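Local coordinates for purine nucleoside phosphorylase (Bacillus licheniformis, PDB 6DZD), which probably catalyses the phosphorolysis of adenosine, inosine and S-methyl-5'-thioadenosine, and probably also deaminates adenosine, at residues A[30-35]-A[272-277]. Sequence-based numbering, arbitrary orientation.
Sequences VTAGFT and SFIGLK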
ATOM      1  N   VAL A  30       4.720 -16.790  -2.160  1.00 27.94           N
ATOM      2  CA  VAL A  30       4.253 -15.497  -1.693  1.00 25.73           C
ATOM      3  C   VAL A  30       2.739 -15.418  -1.788  1.00 25.20           C
ATOM      4  O   VAL A  30       2.140 -15.857  -2.783  1.00 25.79           O
ATOM      5  CB  VAL A  30       4.907 -14.364  -2.496  1.00 24.27           C
ATOM      6  CG1 VAL A  30       4.391 -12.995  -2.016  1.00 22.21           C
ATOM      7  CG2 VAL A  30       6.393 -14.473  -2.364  1.00 24.93           C
ATOM      8  N   THR A  31       2.113 -14.870  -0.740  1.00 23.96           N
ATOM      9  CA  THR A  31       0.715 -14.456  -0.785  1.00 23.07           C
ATOM     10  C   THR A  31       0.632 -12.933  -0.659  1.00 21.37           C
ATOM     11  O   THR A  31       1.060 -12.360   0.344  1.00 20.65           O
ATOM     12  CB  THR A  31      -0.075 -15.150   0.313  1.00 24.02           C
ATOM     13  OG1 THR A  31       0.181 -16.557   0.220  1.00 26.25           O
ATOM     14  CG2 THR A  31      -1.573 -14.879   0.161  1.00 23.43           C
ATOM     15  N   ALA A  32       0.096 -12.283  -1.686  1.00 21.38           N
ATOM     16  CA  ALA A  32       0.035 -10.831  -1.743  1.00 20.87           C
ATOM     17  C   ALA A  32      -1.320 -10.409  -2.303  1.00 21.81           C
ATOM     18  O   ALA A  32      -1.933 -11.144  -3.087  1.00 22.81           O
ATOM     19  CB  ALA A  32       1.174 -10.264  -2.593  1.00 20.66           C
ATOM     20  N   GLY A  33      -1.815  -9.259  -1.848  1.00 19.06           N
ATOM     21  CA  GLY A  33      -3.081  -8.771  -2.362  1.00 20.22           C
ATOM     22  C   GLY A  33      -3.507  -7.473  -1.706  1.00 19.81           C
ATOM     23  O   GLY A  33      -2.737  -6.828  -0.992  1.00 18.44           O
ATOM     24  N   PHE A  34      -4.780  -7.128  -1.939  1.00 20.18           N
ATOM     25  CA  PHE A  34      -5.401  -5.853  -1.585  1.00 19.89           C
ATOM     26  C   PHE A  34      -6.888  -6.107  -1.369  1.00 21.05           C
ATOM     27  O   PHE A  34      -7.519  -6.778  -2.189  1.00 21.94           O
ATOM     28  CB  PHE A  34      -5.185  -4.843  -2.721  1.00 19.79           C
ATOM     29  CG  PHE A  34      -5.406  -3.399  -2.353  1.00 18.85           C
ATOM     30  CD1 PHE A  34      -4.432  -2.684  -1.672  1.00 17.35           C
ATOM     31  CD2 PHE A  34      -6.548  -2.729  -2.779  1.00 19.30           C
ATOM     32  CE1 PHE A  34      -4.601  -1.336  -1.375  1.00 16.48           C
ATOM     33  CE2 PHE A  34      -6.739  -1.375  -2.489  1.00 18.46           C
ATOM     34  CZ  PHE A  34      -5.758  -0.668  -1.786  1.00 17.09           C
ATOM     35  N   THR A  35      -7.451  -5.608  -0.281  1.00 18.22           N
ATOM     36  CA  THR A  35      -8.867  -5.889  -0.082  1.00 19.07           C
ATOM     37  C   THR A  35      -9.733  -4.849  -0.805  1.00 18.81           C
ATOM     38  O   THR A  35      -9.274  -3.776  -1.213  1.00 18.11           O
ATOM     39  CB  THR A  35      -9.229  -5.956   1.412  1.00 19.18           C
ATOM     40  OG1 THR A  35      -8.900  -4.721   2.053  1.00 18.03           O
ATOM     41  CG2 THR A  35      -8.489  -7.116   2.095  1.00 19.45           C
ATOM     42  N   SER A 272      -3.494  -3.548   2.126  1.00 17.67           N
ATOM     43  CA  SER A 272      -2.603  -4.419   1.383  1.00 17.52           C
ATOM     44  C   SER A 272      -1.932  -5.383   2.359  1.00 17.36           C
ATOM     45  O   SER A 272      -1.720  -5.063   3.532  1.00 17.29           O
ATOM     46  CB  SER A 272      -1.568  -3.612   0.595  1.00 17.44           C
ATOM     47  OG  SER A 272      -0.583  -3.038   1.420  1.00 17.27           O
ATOM     48  N   PHE A 273      -1.619  -6.579   1.870  1.00 17.90           N
ATOM     49  CA  PHE A 273      -1.026  -7.619   2.696  1.00 17.68           C
ATOM     50  C   PHE A 273      -0.060  -8.434   1.855  1.00 18.01           C
ATOM     51  O   PHE A 273      -0.274  -8.633   0.656  1.00 18.59           O
ATOM     52  CB  PHE A 273      -2.097  -8.538   3.296  1.00 17.91           C
ATOM     53  CG  PHE A 273      -2.985  -9.135   2.270  1.00 18.28           C
ATOM     54  CD1 PHE A 273      -2.627 -10.309   1.628  1.00 18.76           C
ATOM     55  CD2 PHE A 273      -4.142  -8.497   1.902  1.00 18.48           C
ATOM     56  CE1 PHE A 273      -3.423 -10.840   0.665  1.00 19.43           C
ATOM     57  CE2 PHE A 273      -4.956  -9.017   0.930  1.00 18.91           C
ATOM     58  CZ  PHE A 273      -4.607 -10.194   0.315  1.00 19.27           C
ATOM     59  N   ILE A 274       0.998  -8.917   2.492  1.00 18.02           N
ATOM     60  CA  ILE A 274       1.947  -9.797   1.825  1.00 18.70           C
ATOM     61  C   ILE A 274       2.617 -10.661   2.885  1.00 19.18           C
ATOM     62  O   ILE A 274       2.753 -10.259   4.044  1.00 19.01           O
ATOM     63  CB  ILE A 274       2.980  -9.001   0.986  1.00 18.73           C
ATOM     64  CG1 ILE A 274       3.660  -9.913  -0.035  1.00 20.00           C
ATOM     65  CG2 ILE A 274       4.014  -8.306   1.895  1.00 18.34           C
ATOM     66  CD1 ILE A 274       4.613  -9.210  -0.967  1.00 20.82           C
ATOM     67  N   GLY A 275       2.981 -11.878   2.493  1.00 21.22           N
ATOM     68  CA  GLY A 275       3.656 -12.789   3.394  1.00 22.45           C
ATOM     69  C   GLY A 275       4.108 -14.031   2.665  1.00 23.92           C
ATOM     70  O   GLY A 275       3.604 -14.364   1.586  1.00 24.17           O
ATOM     71  N   LEU A 276       5.067 -14.720   3.277  1.00 25.77           N
ATOM     72  CA  LEU A 276       5.602 -15.981   2.785  1.00 27.60           C
ATOM     73  C   LEU A 276       5.073 -17.105   3.667  1.00 29.12           C
ATOM     74  O   LEU A 276       4.935 -16.925   4.881  1.00 29.09           O
ATOM     75  CB  LEU A 276       7.132 -15.974   2.805  1.00 28.32           C
ATOM     76  CG  LEU A 276       7.813 -14.886   1.962  1.00 27.19           C
ATOM     77  CD1 LEU A 276       8.938 -14.206   2.745  1.00 27.05           C
ATOM     78  CD2 LEU A 276       8.351 -15.469   0.670  1.00 28.36           C
ATOM     79  N   LYS A 277       4.730 -18.245   3.065  1.00 29.86           N
ATOM     80  CA  LYS A 277       4.227 -19.360   3.875  1.00 31.58           C
ATOM     81  C   LYS A 277       5.155 -20.574   3.859  1.00 34.01           C
ATOM     82  O   LYS A 277       5.425 -21.152   2.808  1.00 35.06           O
ATOM     83  CB  LYS A 277       2.821 -19.763   3.417  1.00 31.79           C
ATOM     84  CG  LYS A 277       1.745 -19.003   4.200  1.00 30.43           C
ATOM     85  CD  LYS A 277       0.402 -19.735   4.312  1.00 31.48           C
ATOM     86  CE  LYS A 277      -0.681 -19.002   3.511  1.00 30.12           C
ATOM     87  NZ  LYS A 277      -1.765 -19.885   2.971  1.00 31.56           N
TER
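Two neighbouring antiparallel strands of a mixed sheet, 30-35 near the N-terminus and 270-276 at the C-terminal end, pair at T31 with G275 and G33 with F273, their axes 4.7 Å apart. Each of these hydrogen-bonded pairs closes a ring of two bonds: T31 N gives a nearly straight bond to G275 O (2.8 Å, 175° at the hydrogen), and G275 N returns a more bent one to T31 O. G33 N binds F273 O at 3.0 Å in the carbonyl plane, whereas F273 N reaches G33 O from above the plane of the G33 carbonyl; Y136 OH also bonds to this oxygen. With CG between its own backbone N and carbonyl carbon (chi1 55°), F273 swings its ring across the neighbouring strand and lays it over G33, CA 3.8 Å from the ring centroid in a CH-pi contact. G33, having no side chain, lets the ring lie against its backbone. Replacing F273 with an alanine would probably leave the G33 backbone without its aromatic cover and its CH-pi partner. The other face carries V30, A32, F34, S272, I274 and L276. There I274 CG1 lies 3.6 Å from A32 CB and 3.7 Å from V30 CG1, while V30 CG2 meets L276 CD2; S272 CB sits at the edge of the F34 ring, 3.8 Å from CD1. Strands 133-139 and 144-150 of a second mixed sheet pack on this face through Y136, Y138, V145 and I147. An early strand thus pairs with the last one inside one of the two mixed sheets that pack on each other in this YfiH/LACC1-family fold.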